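Local coordinates for protein methyl-accepting/DNA response regulator (Bacillus cereus, PDB 3D6W) that probably binds DNA through this LytTR-type domain of a putative response regulator, thought to act in phosphorelay signalling, at residues 83-88 against 101-106; 51-56 against 64-69; 22-27 against 44-49. All coordinates share one frame; numbering follows the deposited sequence.

Contact 1: 83-88 against 101-106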
ATOM      1  N   PHE A  83      20.940  15.365  17.134  1.00 60.99           N
ATOM      2  CA  PHE A  83      20.333  15.796  15.855  1.00 58.92           C
ATOM      3  C   PHE A  83      19.091  16.615  16.110  1.00 56.16           C
ATOM      4  O   PHE A  83      18.502  16.593  17.177  1.00 54.69           O
ATOM      5  CB  PHE A  83      19.973  14.610  14.943  1.00 59.27           C
ATOM      6  CG  PHE A  83      21.125  13.669  14.665  1.00 59.80           C
ATOM      7  CD1 PHE A  83      22.106  13.999  13.727  1.00 59.77           C
ATOM      8  CD2 PHE A  83      21.225  12.443  15.332  1.00 60.92           C
ATOM      9  CE1 PHE A  83      23.161  13.144  13.471  1.00 58.13           C
ATOM     10  CE2 PHE A  83      22.275  11.575  15.062  1.00 59.35           C
ATOM     11  CZ  PHE A  83      23.246  11.938  14.137  1.00 59.19           C
ATOM     12  N   LEU A  84      18.699  17.345  15.095  1.00 53.95           N
ATOM     13  CA  LEU A  84      17.467  18.062  15.133  1.00 53.17           C
ATOM     14  C   LEU A  84      16.765  17.672  13.856  1.00 51.78           C
ATOM     15  O   LEU A  84      17.394  17.661  12.781  1.00 52.43           O
ATOM     16  CB  LEU A  84      17.760  19.564  15.164  1.00 53.53           C
ATOM     17  CG  LEU A  84      16.720  20.534  15.604  1.00 53.39           C
ATOM     18  CD1 LEU A  84      15.912  19.961  16.795  1.00 52.65           C
ATOM     19  CD2 LEU A  84      17.457  21.878  15.919  1.00 53.10           C
ATOM     20  N   LEU A  85      15.488  17.302  13.979  1.00 49.78           N
ATOM     21  CA  LEU A  85      14.697  16.829  12.851  1.00 47.93           C
ATOM     22  C   LEU A  85      13.802  17.949  12.389  1.00 47.39           C
ATOM     23  O   LEU A  85      13.020  18.501  13.130  1.00 46.54           O
ATOM     24  CB  LEU A  85      13.847  15.602  13.238  1.00 47.12           C
ATOM     25  CG  LEU A  85      14.580  14.482  13.992  1.00 45.60           C
ATOM     26  CD1 LEU A  85      13.664  13.290  14.290  1.00 36.85           C
ATOM     27  CD2 LEU A  85      15.846  14.086  13.244  1.00 43.69           C
ATOM     28  N   SER A  86      13.925  18.269  11.125  1.00 47.97           N
ATOM     29  CA  SER A  86      13.018  19.162  10.435  1.00 48.07           C
ATOM     30  C   SER A  86      11.859  18.337   9.918  1.00 45.91           C
ATOM     31  O   SER A  86      12.069  17.455   9.084  1.00 45.30           O
ATOM     32  CB  SER A  86      13.776  19.789   9.243  1.00 49.42           C
ATOM     33  OG  SER A  86      13.121  20.935   8.714  1.00 55.91           O
HETATM   34  N   MSE A  87      10.648  18.612  10.405  1.00 44.13           N
HETATM   35  CA  MSE A  87       9.479  17.902   9.965  1.00 43.18           C
HETATM   36  C   MSE A  87       8.877  18.564   8.713  1.00 44.86           C
HETATM   37  O   MSE A  87       9.189  19.720   8.429  1.00 46.03           O
HETATM   38  CB  MSE A  87       8.449  17.780  11.082  1.00 42.05           C
HETATM   39  CG  MSE A  87       8.979  17.238  12.384  1.00 39.14           C
HETATM   40 SE   MSE A  87       9.826  15.502  12.299  0.65 32.51          SE
HETATM   41  CE  MSE A  87       8.278  14.509  11.859  1.00 25.61           C
ATOM     42  N   ASP A  88       8.038  17.818   7.986  1.00 45.01           N
ATOM     43  CA  ASP A  88       7.437  18.275   6.779  1.00 46.81           C
ATOM     44  C   ASP A  88       6.517  19.482   6.978  1.00 47.90           C
ATOM     45  O   ASP A  88       6.421  20.317   6.101  1.00 49.37           O
ATOM     46  CB  ASP A  88       6.574  17.152   6.159  1.00 47.48           C
ATOM     47  CG  ASP A  88       7.364  16.200   5.292  1.00 47.38           C
ATOM     48  OD1 ASP A  88       8.509  16.519   4.918  1.00 48.80           O
ATOM     49  OD2 ASP A  88       6.821  15.120   4.973  1.00 50.10           O
ATOM     50  N   SER A 101      22.924   7.576  18.787  1.00 60.28           N
ATOM     51  CA  SER A 101      23.539   6.403  18.093  1.00 60.88           C
ATOM     52  C   SER A 101      22.549   5.397  17.590  1.00 60.03           C
ATOM     53  O   SER A 101      22.689   4.905  16.477  1.00 60.35           O
ATOM     54  CB  SER A 101      24.551   5.661  18.969  1.00 61.76           C
ATOM     55  OG  SER A 101      25.589   6.569  19.322  1.00 65.08           O
ATOM     56  N   TYR A 102      21.566   5.092  18.427  1.00 59.68           N
ATOM     57  CA  TYR A 102      20.466   4.199  18.083  1.00 59.73           C
ATOM     58  C   TYR A 102      19.745   4.806  16.903  1.00 59.63           C
ATOM     59  O   TYR A 102      19.532   4.142  15.907  1.00 59.77           O
ATOM     60  CB  TYR A 102      19.557   4.006  19.316  1.00 60.33           C
ATOM     61  CG  TYR A 102      18.236   3.313  19.112  1.00 60.01           C
ATOM     62  CD1 TYR A 102      18.136   1.935  19.041  1.00 60.73           C
ATOM     63  CD2 TYR A 102      17.053   4.067  19.041  1.00 62.93           C
ATOM     64  CE1 TYR A 102      16.881   1.329  18.853  1.00 61.97           C
ATOM     65  CE2 TYR A 102      15.815   3.488  18.869  1.00 60.78           C
ATOM     66  CZ  TYR A 102      15.719   2.132  18.790  1.00 61.47           C
ATOM     67  OH  TYR A 102      14.447   1.606  18.597  1.00 61.28           O
ATOM     68  N   PHE A 103      19.443   6.100  16.972  1.00 58.87           N
ATOM     69  CA  PHE A 103      18.737   6.740  15.872  1.00 58.44           C
ATOM     70  C   PHE A 103      19.504   6.575  14.548  1.00 58.43           C
ATOM     71  O   PHE A 103      18.952   6.108  13.583  1.00 57.76           O
ATOM     72  CB  PHE A 103      18.465   8.222  16.190  1.00 57.19           C
ATOM     73  CG  PHE A 103      17.673   8.942  15.138  1.00 57.46           C
ATOM     74  CD1 PHE A 103      16.276   8.847  15.107  1.00 58.39           C
ATOM     75  CD2 PHE A 103      18.303   9.688  14.167  1.00 54.61           C
ATOM     76  CE1 PHE A 103      15.540   9.510  14.171  1.00 54.93           C
ATOM     77  CE2 PHE A 103      17.586  10.352  13.210  1.00 53.26           C
ATOM     78  CZ  PHE A 103      16.198  10.284  13.215  1.00 55.72           C
ATOM     79  N   ARG A 104      20.767   6.965  14.493  1.00 59.22           N
ATOM     80  CA  ARG A 104      21.489   6.924  13.222  1.00 60.00           C
ATOM     81  C   ARG A 104      21.778   5.509  12.726  1.00 60.47           C
ATOM     82  O   ARG A 104      21.810   5.263  11.523  1.00 59.73           O
ATOM     83  CB  ARG A 104      22.773   7.753  13.292  1.00 59.80           C
ATOM     84  CG  ARG A 104      23.941   7.072  13.935  1.00 59.77           C
ATOM     85  CD  ARG A 104      25.144   7.978  14.048  1.00 59.52           C
ATOM     86  NE  ARG A 104      25.504   8.532  12.751  1.00 59.77           N
ATOM     87  CZ  ARG A 104      26.200   9.649  12.546  1.00 60.33           C
ATOM     88  NH1 ARG A 104      26.643  10.387  13.547  1.00 61.97           N
ATOM     89  NH2 ARG A 104      26.426  10.054  11.313  1.00 62.23           N
ATOM     90  N   LYS A 105      21.970   4.578  13.663  1.00 62.10           N
ATOM     91  CA  LYS A 105      22.166   3.162  13.325  1.00 63.34           C
ATOM     92  C   LYS A 105      20.928   2.565  12.612  1.00 62.97           C
ATOM     93  O   LYS A 105      21.049   1.931  11.569  1.00 62.68           O
ATOM     94  CB  LYS A 105      22.521   2.335  14.577  1.00 64.24           C
ATOM     95  CG  LYS A 105      24.022   2.081  14.776  1.00 66.61           C
ATOM     96  CD  LYS A 105      24.347   1.612  16.247  1.00 68.13           C
ATOM     97  CE  LYS A 105      25.762   0.926  16.461  1.00 70.28           C
ATOM     98  NZ  LYS A 105      25.802  -0.615  16.309  1.00 70.83           N
ATOM     99  N   LEU A 106      19.757   2.785  13.195  1.00 62.79           N
ATOM    100  CA  LEU A 106      18.501   2.321  12.649  1.00 63.04           C
ATOM    101  C   LEU A 106      18.176   2.944  11.315  1.00 62.22           C
ATOM    102  O   LEU A 106      17.525   2.310  10.488  1.00 62.09           O
ATOM    103  CB  LEU A 106      17.340   2.544  13.639  1.00 62.74           C
ATOM    104  CG  LEU A 106      17.053   1.263  14.425  1.00 64.99           C
ATOM    105  CD1 LEU A 106      18.355   0.620  15.007  1.00 67.46           C
ATOM    106  CD2 LEU A 106      16.040   1.449  15.527  1.00 64.48           C
TER
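Strand 83-87 and helix 101-106 approach with axes 11.2 Å apart and at 54° to each other. F83 and F103 hold the nearest CA atoms across the pair, 9.2 Å apart. Side chains make the contact across this spacing. F103 points from the helix toward the strand and meets two residues there. Its CZ lies 3.8 Å from L85 CD2, the two side chains coming from opposite directions. Its CD2 lies 4.2 Å from F83 CD2, the two side chains crossing at a slant. This is the C-terminal helix 100-107 of the LytTR domain packed on its three-stranded antiparallel sheet, strand 83-87 being the middle strand. V95 of strand 92-95 and I59 and C61 of strand 58-62 also touch F103. R104 makes the other touch. The F83 ring turns its edge to the guanidinium, with F83 CZ 3.8 Å from R104 NH1, and the two planes stand 77° apart. F83 CZ sits over one guanidinium face, toward its rim. A bend at chi3, -55°, lets the guanidinium lie across the end of the F83 ring. R104 NE is hydrogen-bonded to F109 O, and the F109 ring meets F83 edge-to-face. W13 of the second subunit packs against R104.

Contact 2: 51-56 against 64-69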
ATOM      1  N   TYR A  51       6.076  -0.568  21.313  1.00 60.43           N
ATOM      2  CA  TYR A  51       5.694  -1.914  21.049  1.00 59.53           C
ATOM      3  C   TYR A  51       4.689  -1.954  19.883  1.00 58.87           C
ATOM      4  O   TYR A  51       4.788  -2.790  19.000  1.00 57.91           O
ATOM      5  CB  TYR A  51       5.114  -2.568  22.331  1.00 60.13           C
ATOM      6  CG  TYR A  51       4.427  -3.905  22.044  1.00 60.63           C
ATOM      7  CD1 TYR A  51       5.182  -5.082  21.884  1.00 60.30           C
ATOM      8  CD2 TYR A  51       3.052  -3.970  21.840  1.00 59.27           C
ATOM      9  CE1 TYR A  51       4.581  -6.296  21.570  1.00 60.07           C
ATOM     10  CE2 TYR A  51       2.438  -5.173  21.520  1.00 60.70           C
ATOM     11  CZ  TYR A  51       3.205  -6.347  21.389  1.00 61.51           C
ATOM     12  OH  TYR A  51       2.572  -7.559  21.096  1.00 61.75           O
ATOM     13  N   LEU A  52       3.732  -1.038  19.863  1.00 59.17           N
ATOM     14  CA  LEU A  52       2.596  -1.200  18.964  1.00 59.78           C
ATOM     15  C   LEU A  52       2.716  -0.541  17.590  1.00 58.88           C
ATOM     16  O   LEU A  52       2.068  -0.958  16.632  1.00 58.40           O
ATOM     17  CB  LEU A  52       1.307  -0.820  19.674  1.00 59.99           C
ATOM     18  CG  LEU A  52       0.844   0.595  19.788  1.00 62.34           C
ATOM     19  CD1 LEU A  52      -0.023   0.961  18.561  1.00 63.11           C
ATOM     20  CD2 LEU A  52       0.036   0.727  21.145  1.00 61.78           C
ATOM     21  N   LEU A  53       3.589   0.445  17.494  1.00 58.60           N
ATOM     22  CA  LEU A  53       3.776   1.183  16.282  1.00 58.14           C
ATOM     23  C   LEU A  53       4.752   0.429  15.417  1.00 58.30           C
ATOM     24  O   LEU A  53       5.690  -0.208  15.940  1.00 58.20           O
ATOM     25  CB  LEU A  53       4.294   2.592  16.579  1.00 58.30           C
ATOM     26  CG  LEU A  53       3.363   3.589  17.306  1.00 57.08           C
ATOM     27  CD1 LEU A  53       4.177   4.786  17.725  1.00 51.00           C
ATOM     28  CD2 LEU A  53       2.169   3.982  16.440  1.00 54.58           C
ATOM     29  N   PRO A  54       4.520   0.457  14.091  1.00 58.29           N
ATOM     30  CA  PRO A  54       5.383  -0.270  13.144  1.00 58.90           C
ATOM     31  C   PRO A  54       6.833   0.205  13.163  1.00 59.86           C
ATOM     32  O   PRO A  54       7.112   1.388  13.014  1.00 60.64           O
ATOM     33  CB  PRO A  54       4.731  -0.030  11.771  1.00 58.39           C
ATOM     34  CG  PRO A  54       3.620   0.912  11.982  1.00 58.75           C
ATOM     35  CD  PRO A  54       3.388   1.132  13.435  1.00 57.84           C
ATOM     36  N   LYS A  55       7.748  -0.724  13.352  1.00 61.50           N
ATOM     37  CA  LYS A  55       9.133  -0.391  13.633  1.00 63.14           C
ATOM     38  C   LYS A  55       9.836   0.100  12.345  1.00 62.48           C
ATOM     39  O   LYS A  55      10.900   0.723  12.407  1.00 62.64           O
ATOM     40  CB  LYS A  55       9.828  -1.585  14.336  1.00 63.10           C
ATOM     41  CG  LYS A  55      10.372  -2.642  13.385  1.00 66.03           C
ATOM     42  CD  LYS A  55      10.743  -3.994  14.078  1.00 66.76           C
ATOM     43  CE  LYS A  55      11.660  -4.894  13.181  1.00 66.49           C
ATOM     44  NZ  LYS A  55      11.221  -4.744  11.762  1.00 68.77           N
ATOM     45  N   ASP A  56       9.199  -0.104  11.193  1.00 62.23           N
ATOM     46  CA  ASP A  56       9.729   0.411   9.916  1.00 62.66           C
ATOM     47  C   ASP A  56       9.519   1.933   9.699  1.00 62.28           C
ATOM     48  O   ASP A  56      10.162   2.537   8.839  1.00 62.43           O
ATOM     49  CB  ASP A  56       9.161  -0.398   8.726  1.00 63.27           C
ATOM     50  CG  ASP A  56       7.636  -0.203   8.505  1.00 65.72           C
ATOM     51  OD1 ASP A  56       6.873   0.133   9.426  1.00 71.06           O
ATOM     52  OD2 ASP A  56       7.171  -0.437   7.381  1.00 69.99           O
ATOM     53  N   SER A  64      11.327  11.681  25.452  1.00 58.15           N
ATOM     54  CA  SER A  64      10.014  12.323  25.370  1.00 58.67           C
ATOM     55  C   SER A  64       9.357  12.286  23.963  1.00 58.50           C
ATOM     56  O   SER A  64       8.243  12.787  23.814  1.00 59.59           O
ATOM     57  CB  SER A  64      10.165  13.788  25.836  1.00 58.55           C
ATOM     58  OG  SER A  64      10.115  13.884  27.273  1.00 60.29           O
ATOM     59  N   PHE A  65      10.010  11.686  22.957  1.00 58.22           N
ATOM     60  CA  PHE A  65       9.505  11.690  21.566  1.00 58.03           C
ATOM     61  C   PHE A  65       9.624  10.379  20.853  1.00 56.70           C
ATOM     62  O   PHE A  65      10.675   9.715  20.905  1.00 56.67           O
ATOM     63  CB  PHE A  65      10.266  12.701  20.707  1.00 59.19           C
ATOM     64  CG  PHE A  65      10.018  14.120  21.098  1.00 60.22           C
ATOM     65  CD1 PHE A  65      10.820  14.741  22.048  1.00 63.71           C
ATOM     66  CD2 PHE A  65       8.960  14.835  20.530  1.00 60.70           C
ATOM     67  CE1 PHE A  65      10.550  16.101  22.454  1.00 61.83           C
ATOM     68  CE2 PHE A  65       8.700  16.153  20.899  1.00 62.73           C
ATOM     69  CZ  PHE A  65       9.505  16.788  21.865  1.00 61.68           C
ATOM     70  N   ILE A  66       8.541  10.020  20.156  1.00 55.10           N
ATOM     71  CA  ILE A  66       8.598   9.052  19.073  1.00 53.34           C
ATOM     72  C   ILE A  66       8.294   9.794  17.742  1.00 53.38           C
ATOM     73  O   ILE A  66       7.313  10.524  17.631  1.00 51.87           O
ATOM     74  CB  ILE A  66       7.619   7.871  19.253  1.00 54.09           C
ATOM     75  CG1 ILE A  66       7.956   7.051  20.510  1.00 50.40           C
ATOM     76  CG2 ILE A  66       7.591   6.990  17.942  1.00 54.22           C
ATOM     77  CD1 ILE A  66       6.926   6.071  20.858  1.00 50.41           C
ATOM     78  N   VAL A  67       9.169   9.624  16.750  1.00 53.17           N
ATOM     79  CA  VAL A  67       8.987  10.266  15.450  1.00 53.52           C
ATOM     80  C   VAL A  67       8.582   9.246  14.350  1.00 53.87           C
ATOM     81  O   VAL A  67       8.996   8.041  14.362  1.00 54.47           O
ATOM     82  CB  VAL A  67      10.261  11.110  15.059  1.00 53.86           C
ATOM     83  CG1 VAL A  67      11.422  10.229  14.610  1.00 50.91           C
ATOM     84  CG2 VAL A  67       9.929  12.171  13.962  1.00 53.80           C
ATOM     85  N   ASN A  68       7.769   9.711  13.411  1.00 53.60           N
ATOM     86  CA  ASN A  68       7.498   8.967  12.158  1.00 54.29           C
ATOM     87  C   ASN A  68       8.495   9.429  11.108  1.00 54.17           C
ATOM     88  O   ASN A  68       8.429  10.558  10.658  1.00 53.52           O
ATOM     89  CB  ASN A  68       6.062   9.264  11.674  1.00 54.77           C
ATOM     90  CG  ASN A  68       5.606   8.356  10.553  1.00 53.31           C
ATOM     91  OD1 ASN A  68       6.399   7.795   9.857  1.00 54.57           O
ATOM     92  ND2 ASN A  68       4.301   8.261  10.362  1.00 52.58           N
ATOM     93  N   VAL A  69       9.389   8.538  10.694  1.00 54.85           N
ATOM     94  CA  VAL A  69      10.446   8.881   9.734  1.00 55.43           C
ATOM     95  C   VAL A  69       9.855   9.311   8.393  1.00 56.62           C
ATOM     96  O   VAL A  69      10.543   9.975   7.601  1.00 58.19           O
ATOM     97  CB  VAL A  69      11.493   7.723   9.539  1.00 55.37           C
ATOM     98  CG1 VAL A  69      11.983   7.177  10.931  1.00 55.16           C
ATOM     99  CG2 VAL A  69      10.929   6.605   8.716  1.00 55.08           C
TER
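This is a small, mostly apolar contact, L53 on I66 and D56 on V69, on the face of the five-stranded sheet that helix 46-52 covers. L53 and P54 lead the chain out of helix 46-52, and D56 brings it to strand 58-62. Strand 65-68 is the neighbour of that strand in the antiparallel sheet. The link between helix and sheet thus passes over the strand that pairs with the one it leads into. The touching parts, 53 to 56 and 66 to 69, run 32° apart in direction. Two separate touches bury 99 Å².

L53 carries the first. It is the first residue to leave helical geometry after the helix, and its side chain points to the strand. Its CD1 methyl reaches the CG2 branch methyl of I66 at 4.1 Å, and the two side chains lie oblique to each other. I66 uses this short branch for L53; its chi1 of -63° turns CG2 anti to the backbone N. L46 and F49 of the helix also touch I66, while L24 and F58 also touch L53. These residues belong to the hydrophobic core between helix and sheet.

The second touch lies near the C-terminal end of the strand segment, at V69. D56 O is 4.1 Å from V69 CG2, which is packing of a methyl against a carbonyl oxygen. D56 uses its backbone oxygen here; its CB points away from the strand segment. The backbones of V69 and S57 are hydrogen-bonded. V4 of the second subunit packs on V69 and S3 of that subunit on D56.

Methyls meet a methyl and a carbonyl oxygen, so the contact depends mainly on shape and burial and has little directional character.

Contact 3: 22-27 against 44-49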
HETATM    1  N   MSE A  22       2.669  12.189  12.838  1.00 47.48           N
HETATM    2  CA  MSE A  22       3.961  12.789  12.576  1.00 45.74           C
HETATM    3  C   MSE A  22       4.980  12.470  13.684  1.00 46.12           C
HETATM    4  O   MSE A  22       6.126  12.142  13.412  1.00 44.25           O
HETATM    5  CB  MSE A  22       3.803  14.316  12.439  1.00 44.28           C
HETATM    6  CG  MSE A  22       2.865  14.733  11.358  1.00 39.75           C
HETATM    7 SE   MSE A  22       2.649  16.635  11.056  0.65 34.59          SE
HETATM    8  CE  MSE A  22       2.057  16.995  12.870  1.00 31.49           C
ATOM      9  N   TYR A  23       4.529  12.612  14.923  1.00 47.88           N
ATOM     10  CA  TYR A  23       5.306  12.326  16.121  1.00 49.56           C
ATOM     11  C   TYR A  23       4.394  12.191  17.370  1.00 50.94           C
ATOM     12  O   TYR A  23       3.184  12.487  17.342  1.00 51.25           O
ATOM     13  CB  TYR A  23       6.440  13.366  16.334  1.00 50.31           C
ATOM     14  CG  TYR A  23       5.977  14.770  16.689  1.00 50.93           C
ATOM     15  CD1 TYR A  23       5.758  15.722  15.709  1.00 49.91           C
ATOM     16  CD2 TYR A  23       5.788  15.139  18.025  1.00 52.85           C
ATOM     17  CE1 TYR A  23       5.348  16.969  16.036  1.00 50.30           C
ATOM     18  CE2 TYR A  23       5.364  16.370  18.367  1.00 51.25           C
ATOM     19  CZ  TYR A  23       5.129  17.298  17.369  1.00 52.04           C
ATOM     20  OH  TYR A  23       4.694  18.571  17.723  1.00 52.22           O
ATOM     21  N   LEU A  24       4.959  11.627  18.424  1.00 51.88           N
ATOM     22  CA  LEU A  24       4.268  11.501  19.699  1.00 52.72           C
ATOM     23  C   LEU A  24       5.184  12.165  20.694  1.00 55.11           C
ATOM     24  O   LEU A  24       6.413  12.081  20.560  1.00 55.39           O
ATOM     25  CB  LEU A  24       3.986  10.031  20.106  1.00 52.44           C
ATOM     26  CG  LEU A  24       3.014   9.173  19.293  1.00 51.64           C
ATOM     27  CD1 LEU A  24       3.663   8.550  18.034  1.00 51.46           C
ATOM     28  CD2 LEU A  24       2.494   8.073  20.117  1.00 51.70           C
ATOM     29  N   GLU A  25       4.596  12.861  21.662  1.00 57.81           N
ATOM     30  CA  GLU A  25       5.378  13.563  22.674  1.00 59.82           C
ATOM     31  C   GLU A  25       4.875  13.292  24.090  1.00 60.44           C
ATOM     32  O   GLU A  25       3.676  13.481  24.370  1.00 59.87           O
ATOM     33  CB  GLU A  25       5.376  15.070  22.432  1.00 59.79           C
ATOM     34  CG  GLU A  25       6.146  15.835  23.530  1.00 59.72           C
ATOM     35  CD  GLU A  25       6.246  17.312  23.279  1.00 61.31           C
ATOM     36  OE1 GLU A  25       7.142  17.964  23.901  1.00 61.35           O
ATOM     37  OE2 GLU A  25       5.441  17.789  22.451  1.00 60.92           O
ATOM     38  N   ALA A  26       5.800  12.866  24.964  1.00 61.72           N
ATOM     39  CA  ALA A  26       5.549  12.812  26.414  1.00 62.89           C
ATOM     40  C   ALA A  26       5.783  14.211  26.997  1.00 65.56           C
ATOM     41  O   ALA A  26       6.864  14.803  26.908  1.00 65.20           O
ATOM     42  CB  ALA A  26       6.432  11.790  27.097  1.00 62.69           C
ATOM     43  N   LYS A  27       4.738  14.751  27.575  1.00 69.29           N
ATOM     44  CA  LYS A  27       4.761  16.121  28.058  1.00 72.27           C
ATOM     45  C   LYS A  27       3.717  16.280  29.143  1.00 74.02           C
ATOM     46  O   LYS A  27       2.594  15.804  29.012  1.00 74.45           O
ATOM     47  CB  LYS A  27       4.450  17.063  26.897  1.00 72.85           C
ATOM     48  CG  LYS A  27       4.498  18.533  27.197  1.00 71.39           C
ATOM     49  CD  LYS A  27       3.647  19.285  26.207  1.00 73.27           C
ATOM     50  CE  LYS A  27       4.077  20.721  26.132  1.00 75.03           C
ATOM     51  NZ  LYS A  27       2.898  21.637  26.199  1.00 77.07           N
ATOM     52  N   TYR A  44      -1.718   5.605  26.370  1.00 64.49           N
ATOM     53  CA  TYR A  44      -0.533   4.740  26.382  1.00 63.96           C
ATOM     54  C   TYR A  44       0.713   5.558  26.495  1.00 62.69           C
ATOM     55  O   TYR A  44       0.755   6.693  26.057  1.00 62.31           O
ATOM     56  CB  TYR A  44      -0.403   3.894  25.117  1.00 65.08           C
ATOM     57  CG  TYR A  44      -1.450   2.854  24.879  1.00 65.75           C
ATOM     58  CD1 TYR A  44      -2.288   2.401  25.886  1.00 67.27           C
ATOM     59  CD2 TYR A  44      -1.590   2.307  23.621  1.00 68.59           C
ATOM     60  CE1 TYR A  44      -3.256   1.452  25.631  1.00 67.96           C
ATOM     61  CE2 TYR A  44      -2.562   1.349  23.358  1.00 68.78           C
ATOM     62  CZ  TYR A  44      -3.379   0.934  24.361  1.00 67.12           C
ATOM     63  OH  TYR A  44      -4.322  -0.003  24.066  1.00 68.22           O
ATOM     64  N   SER A  45       1.744   4.944  27.058  1.00 61.92           N
ATOM     65  CA  SER A  45       3.012   5.610  27.303  1.00 61.21           C
ATOM     66  C   SER A  45       3.802   5.448  26.027  1.00 60.89           C
ATOM     67  O   SER A  45       3.393   4.717  25.131  1.00 60.84           O
ATOM     68  CB  SER A  45       3.749   4.952  28.491  1.00 60.63           C
ATOM     69  OG  SER A  45       4.181   3.651  28.138  1.00 61.26           O
ATOM     70  N   LEU A  46       4.932   6.135  25.946  1.00 60.97           N
ATOM     71  CA  LEU A  46       5.804   6.046  24.787  1.00 60.86           C
ATOM     72  C   LEU A  46       6.421   4.668  24.696  1.00 61.40           C
ATOM     73  O   LEU A  46       6.730   4.156  23.604  1.00 61.30           O
ATOM     74  CB  LEU A  46       6.881   7.123  24.852  1.00 60.45           C
ATOM     75  CG  LEU A  46       6.462   8.572  24.604  1.00 59.06           C
ATOM     76  CD1 LEU A  46       7.701   9.374  24.390  1.00 56.63           C
ATOM     77  CD2 LEU A  46       5.474   8.753  23.412  1.00 56.73           C
ATOM     78  N   GLN A  47       6.577   4.048  25.857  1.00 62.21           N
ATOM     79  CA  GLN A  47       7.068   2.685  25.917  1.00 61.91           C
ATOM     80  C   GLN A  47       6.060   1.721  25.263  1.00 61.17           C
ATOM     81  O   GLN A  47       6.442   0.867  24.449  1.00 59.89           O
ATOM     82  CB  GLN A  47       7.414   2.307  27.360  1.00 61.58           C
ATOM     83  CG  GLN A  47       8.165   0.961  27.454  1.00 63.42           C
ATOM     84  CD  GLN A  47       8.261   0.412  28.884  1.00 64.22           C
ATOM     85  OE1 GLN A  47       9.124  -0.408  29.186  1.00 70.90           O
ATOM     86  NE2 GLN A  47       7.357   0.834  29.745  1.00 65.38           N
ATOM     87  N   GLU A  48       4.781   1.872  25.612  1.00 61.05           N
ATOM     88  CA  GLU A  48       3.725   1.073  25.006  1.00 61.50           C
ATOM     89  C   GLU A  48       3.592   1.313  23.504  1.00 60.76           C
ATOM     90  O   GLU A  48       3.521   0.364  22.718  1.00 60.41           O
ATOM     91  CB  GLU A  48       2.401   1.298  25.707  1.00 61.77           C
ATOM     92  CG  GLU A  48       2.402   0.597  27.101  1.00 64.39           C
ATOM     93  CD  GLU A  48       1.362   1.111  28.129  1.00 63.87           C
ATOM     94  OE1 GLU A  48       0.815   2.243  28.030  1.00 63.24           O
ATOM     95  OE2 GLU A  48       1.139   0.334  29.078  1.00 68.21           O
ATOM     96  N   PHE A  49       3.577   2.568  23.097  1.00 60.08           N
ATOM     97  CA  PHE A  49       3.592   2.882  21.671  1.00 59.74           C
ATOM     98  C   PHE A  49       4.787   2.287  20.921  1.00 59.52           C
ATOM     99  O   PHE A  49       4.646   1.907  19.777  1.00 59.32           O
ATOM    100  CB  PHE A  49       3.517   4.396  21.432  1.00 59.41           C
ATOM    101  CG  PHE A  49       2.126   4.934  21.406  1.00 58.45           C
ATOM    102  CD1 PHE A  49       1.279   4.625  20.370  1.00 59.31           C
ATOM    103  CD2 PHE A  49       1.666   5.756  22.409  1.00 59.28           C
ATOM    104  CE1 PHE A  49      -0.024   5.129  20.332  1.00 59.58           C
ATOM    105  CE2 PHE A  49       0.380   6.263  22.373  1.00 58.97           C
ATOM    106  CZ  PHE A  49      -0.459   5.950  21.333  1.00 58.62           C
TER
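L24 sets one methyl squarely on the face of the F49 ring. CD2 of L24 stands 3.4 Å from the centroid of the F49 ring and 12° off the ring normal, a close CH-pi contact. The two side chains cross at about a right angle. In L24 a chi2 of 82°, measured to CD1, leaves CD2 extended roughly anti to CA, out over the ring. H42 meets the same ring edge-to-face.

One helical turn before F49, L46 fills the rest of the contact. Its two methyls divide the strand between them. CD2 of L46 packs on L24 CB at 3.8 Å, and CD1 of L46 packs on A26 CB at 3.8 Å. L24 and A26 alternate with E25, so they present the same side of strand 21-27 to the helix. This strand is the middle one of the five-stranded antiparallel sheet, and helix 46-52 lies across that side. I66 and T31 of the two flanking strands also touch L46 and F49.

A capping box between S45 and E48 closes the helix start. E48 N donates to S45 OG at 3.1 Å. In return S45 N donates to E48 OE1 at 3.0 Å, on the anti side of the carboxylate and 26° out of its plane. S45 CB points away from the strand, and the bonds sit at the N-terminal end of the helix.

The chemistry is therefore split. Apolar carbon makes the contact with the strand, while the polar cap is consistent with a defined first turn carrying L46 and F49.

Contacts 2 and 3 share helix 46-52 and the five-stranded sheet, where strands 65-68 and 21-27 are neighbours; the backbone of I66 bonds to that of L24. Contact 1 lies on the other side of the chain's centre from contact 3 and joins the C-terminal helix to the three-stranded sheet. V67 bridges the groups: its CG1 lies 3.8 Å from L85 CD1. All three contacts are mainly buried. Contact 1 has a partly exposed arginine at its margin, contact 2 an exposed aspartate that contributes its backbone oxygen, and contact 3 a partly exposed alanine. Aromatic rings matter in contacts 1 and 3, whereas contact 2 relies on aliphatic groups. Contacts 1 and 2 also touch the second subunit.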